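Long-range contact in peptide chain release factor RF2 (Thermus thermophilus, PDB 2IHR), which directs the termination of translation at UGA and UAA stop codons and carries a GGQ motif for peptide release in the peptidyl-transferase center: residues E225-D230 / V249-L254. Sequence-based numbering, arbitrary orientation.
Sequences EELRID and VRVVHL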
ATOM      1  N   GLU A 225      15.133 -28.075  -2.531  1.00 88.37           N
ATOM      2  CA  GLU A 225      14.815 -28.928  -3.663  1.00 94.68           C
ATOM      3  C   GLU A 225      13.520 -28.481  -4.324  1.00 94.10           C
ATOM      4  O   GLU A 225      13.091 -29.057  -5.327  1.00 90.88           O
ATOM      5  CB  GLU A 225      14.720 -30.404  -3.224  1.00141.72           C
ATOM      6  CG  GLU A 225      14.001 -30.672  -1.899  1.00149.01           C
ATOM      7  CD  GLU A 225      14.929 -30.694  -0.688  1.00153.30           C
ATOM      8  OE1 GLU A 225      14.542 -31.313   0.324  1.00151.66           O
ATOM      9  OE2 GLU A 225      16.028 -30.096  -0.732  1.00151.85           O
ATOM     10  N   GLU A 226      12.897 -27.447  -3.761  1.00 96.98           N
ATOM     11  CA  GLU A 226      11.670 -26.910  -4.330  1.00 97.23           C
ATOM     12  C   GLU A 226      12.007 -25.686  -5.177  1.00 96.69           C
ATOM     13  O   GLU A 226      11.142 -25.128  -5.844  1.00 94.46           O
ATOM     14  CB  GLU A 226      10.700 -26.529  -3.216  1.00130.43           C
ATOM     15  CG  GLU A 226      10.061 -27.720  -2.549  1.00139.42           C
ATOM     16  CD  GLU A 226       9.041 -28.396  -3.442  1.00146.30           C
ATOM     17  OE1 GLU A 226       9.330 -28.581  -4.644  1.00146.34           O
ATOM     18  OE2 GLU A 226       7.952 -28.746  -2.937  1.00148.38           O
ATOM     19  N   LEU A 227      13.282 -25.303  -5.165  1.00104.12           N
ATOM     20  CA  LEU A 227      13.762 -24.122  -5.880  1.00102.21           C
ATOM     21  C   LEU A 227      14.811 -24.436  -6.941  1.00105.83           C
ATOM     22  O   LEU A 227      15.353 -25.534  -6.979  1.00108.23           O
ATOM     23  CB  LEU A 227      14.423 -23.162  -4.882  1.00 85.62           C
ATOM     24  CG  LEU A 227      13.710 -22.556  -3.670  1.00 84.48           C
ATOM     25  CD1 LEU A 227      12.792 -23.550  -3.052  1.00 84.14           C
ATOM     26  CD2 LEU A 227      14.732 -22.108  -2.643  1.00 77.42           C
ATOM     27  N   ARG A 228      15.081 -23.468  -7.810  1.00109.98           N
ATOM     28  CA  ARG A 228      16.159 -23.603  -8.777  1.00111.15           C
ATOM     29  C   ARG A 228      16.868 -22.275  -8.801  1.00112.74           C
ATOM     30  O   ARG A 228      16.418 -21.349  -9.454  1.00120.90           O
ATOM     31  CB  ARG A 228      15.732 -23.902 -10.213  1.00 93.07           C
ATOM     32  CG  ARG A 228      16.987 -23.717 -11.144  1.00 94.86           C
ATOM     33  CD  ARG A 228      16.922 -24.303 -12.566  1.00 97.99           C
ATOM     34  NE  ARG A 228      15.912 -23.671 -13.410  1.00106.33           N
ATOM     35  CZ  ARG A 228      14.712 -24.192 -13.651  1.00108.93           C
ATOM     36  NH1 ARG A 228      14.378 -25.368 -13.112  1.00106.04           N
ATOM     37  NH2 ARG A 228      13.845 -23.530 -14.414  1.00111.56           N
ATOM     38  N   ILE A 229      17.976 -22.172  -8.091  1.00 90.68           N
ATOM     39  CA  ILE A 229      18.736 -20.937  -8.055  1.00 91.18           C
ATOM     40  C   ILE A 229      19.594 -20.788  -9.339  1.00 94.82           C
ATOM     41  O   ILE A 229      20.159 -21.767  -9.831  1.00 98.17           O
ATOM     42  CB  ILE A 229      19.609 -20.925  -6.766  1.00 99.99           C
ATOM     43  CG1 ILE A 229      18.689 -20.808  -5.536  1.00102.74           C
ATOM     44  CG2 ILE A 229      20.654 -19.829  -6.826  1.00 94.12           C
ATOM     45  CD1 ILE A 229      19.394 -21.037  -4.184  1.00110.05           C
ATOM     46  N   ASP A 230      19.637 -19.576  -9.907  1.00118.81           N
ATOM     47  CA  ASP A 230      20.431 -19.279 -11.113  1.00117.61           C
ATOM     48  C   ASP A 230      21.209 -18.023 -10.792  1.00120.47           C
ATOM     49  O   ASP A 230      20.673 -17.131 -10.146  1.00123.43           O
ATOM     50  CB  ASP A 230      19.581 -18.894 -12.344  1.00100.86           C
ATOM     51  CG  ASP A 230      18.731 -20.027 -12.889  1.00103.61           C
ATOM     52  OD1 ASP A 230      17.618 -20.254 -12.364  1.00105.25           O
ATOM     53  OD2 ASP A 230      19.169 -20.681 -13.862  1.00106.81           O
ATOM     54  N   VAL A 249      20.751 -12.913  -8.855  1.00 95.96           N
ATOM     55  CA  VAL A 249      20.200 -14.266  -8.720  1.00 86.59           C
ATOM     56  C   VAL A 249      18.703 -14.431  -9.026  1.00 79.11           C
ATOM     57  O   VAL A 249      17.889 -13.700  -8.499  1.00 79.28           O
ATOM     58  CB  VAL A 249      20.455 -14.805  -7.297  1.00109.68           C
ATOM     59  CG1 VAL A 249      20.313 -13.679  -6.298  1.00107.05           C
ATOM     60  CG2 VAL A 249      19.468 -15.930  -6.970  1.00114.38           C
ATOM     61  N   ARG A 250      18.348 -15.398  -9.870  1.00 87.53           N
ATOM     62  CA  ARG A 250      16.946 -15.660 -10.197  1.00 85.72           C
ATOM     63  C   ARG A 250      16.443 -16.920  -9.480  1.00 89.02           C
ATOM     64  O   ARG A 250      16.856 -18.034  -9.796  1.00 94.43           O
ATOM     65  CB  ARG A 250      16.748 -15.822 -11.720  1.00 70.84           C
ATOM     66  CG  ARG A 250      15.524 -16.643 -12.141  1.00 65.20           C
ATOM     67  CD  ARG A 250      14.939 -16.116 -13.438  1.00 85.57           C
ATOM     68  NE  ARG A 250      15.208 -16.889 -14.661  1.00 94.13           N
ATOM     69  CZ  ARG A 250      16.399 -17.365 -15.031  1.00100.06           C
ATOM     70  NH1 ARG A 250      17.469 -17.172 -14.266  1.00 96.57           N
ATOM     71  NH2 ARG A 250      16.528 -18.021 -16.186  1.00100.58           N
ATOM     72  N   VAL A 251      15.556 -16.750  -8.505  1.00 86.28           N
ATOM     73  CA  VAL A 251      14.997 -17.894  -7.812  1.00 79.56           C
ATOM     74  C   VAL A 251      13.686 -18.311  -8.455  1.00 80.14           C
ATOM     75  O   VAL A 251      12.819 -17.492  -8.712  1.00 83.13           O
ATOM     76  CB  VAL A 251      14.691 -17.601  -6.375  1.00 68.95           C
ATOM     77  CG1 VAL A 251      14.138 -18.874  -5.737  1.00 65.57           C
ATOM     78  CG2 VAL A 251      15.928 -17.126  -5.668  1.00 63.88           C
ATOM     79  N   VAL A 252      13.539 -19.599  -8.699  1.00 85.37           N
ATOM     80  CA  VAL A 252      12.331 -20.108  -9.318  1.00 87.20           C
ATOM     81  C   VAL A 252      11.679 -21.014  -8.304  1.00 89.04           C
ATOM     82  O   VAL A 252      12.371 -21.664  -7.530  1.00 91.39           O
ATOM     83  CB  VAL A 252      12.640 -20.943 -10.567  1.00 77.49           C
ATOM     84  CG1 VAL A 252      11.360 -21.277 -11.259  1.00 77.95           C
ATOM     85  CG2 VAL A 252      13.609 -20.198 -11.499  1.00 73.24           C
ATOM     86  N   HIS A 253      10.353 -21.057  -8.290  1.00 86.17           N
ATOM     87  CA  HIS A 253       9.668 -21.914  -7.341  1.00 87.09           C
ATOM     88  C   HIS A 253       8.864 -22.931  -8.101  1.00 93.86           C
ATOM     89  O   HIS A 253       7.660 -22.792  -8.305  1.00 94.34           O
ATOM     90  CB  HIS A 253       8.768 -21.124  -6.410  1.00 76.11           C
ATOM     91  CG  HIS A 253       8.042 -21.986  -5.438  1.00 77.68           C
ATOM     92  ND1 HIS A 253       6.708 -22.308  -5.582  1.00 75.81           N
ATOM     93  CD2 HIS A 253       8.481 -22.655  -4.342  1.00 76.68           C
ATOM     94  CE1 HIS A 253       6.357 -23.139  -4.615  1.00 76.49           C
ATOM     95  NE2 HIS A 253       7.414 -23.367  -3.851  1.00 76.99           N
ATOM     96  N   LEU A 254       9.593 -23.958  -8.509  1.00110.75           N
ATOM     97  CA  LEU A 254       9.130 -25.096  -9.285  1.00111.85           C
ATOM     98  C   LEU A 254       7.668 -25.509  -9.119  1.00105.33           C
ATOM     99  O   LEU A 254       6.941 -25.663 -10.102  1.00102.46           O
ATOM    100  CB  LEU A 254      10.082 -26.256  -8.988  1.00 99.30           C
ATOM    101  CG  LEU A 254      11.556 -25.820  -9.137  1.00104.89           C
ATOM    102  CD1 LEU A 254      12.494 -26.841  -8.507  1.00113.85           C
ATOM    103  CD2 LEU A 254      11.879 -25.607 -10.609  1.00107.05           C
TER
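The side chains of Asp230 and Arg250 meet with no hydrogen bond between them: OD1 lies over one face of the guanidinium, well out of its plane and off the line of its N-H bonds. The salt bridge is long, OD1 to NH1 3.6 Å, and its exact geometry is doubtful because the place of NH1 is less sure. The carboxylate and guanidinium planes are 40° apart. OD1 has a second long salt bridge, to Arg228 NE at 4.0 Å, so one acid serves two arginines. Arg228 gets there with its CG anti to the backbone N (chi1 168°) and a bend further out, which also brings its NH1 to 3.5 Å from Leu254 CD2, the two side chains crossing at about a right angle. Replacing Asp230 by alanine removes the carboxylate, which would probably leave Arg228 and Arg250 without a shared counter-charge.

The segments lie on antiparallel strands 227-232 and 248-253 of the three-stranded sheet in the RF-1 domain, the first outermost within this chain and the second central. The firmer bonds are Arg250 N to Asp230 O at 2.9 Å and Arg228 N to Val252 O at 3.3 Å; the return bonds from Val252 N and Asp230 N are weak. On the opposite face, Leu227 CG lies 4.2 Å from Val251 CG1. Helix 268-294 covers this face, with Lys272 against Ile229 and Ala275 against Val251. On these two strands, Leu227, Ile229 and Val251 face one way and Arg228, Asp230 and Arg250 the other, with Val252 among the charges; there Asp230 and Arg250 side chains probably attract mainly through charge.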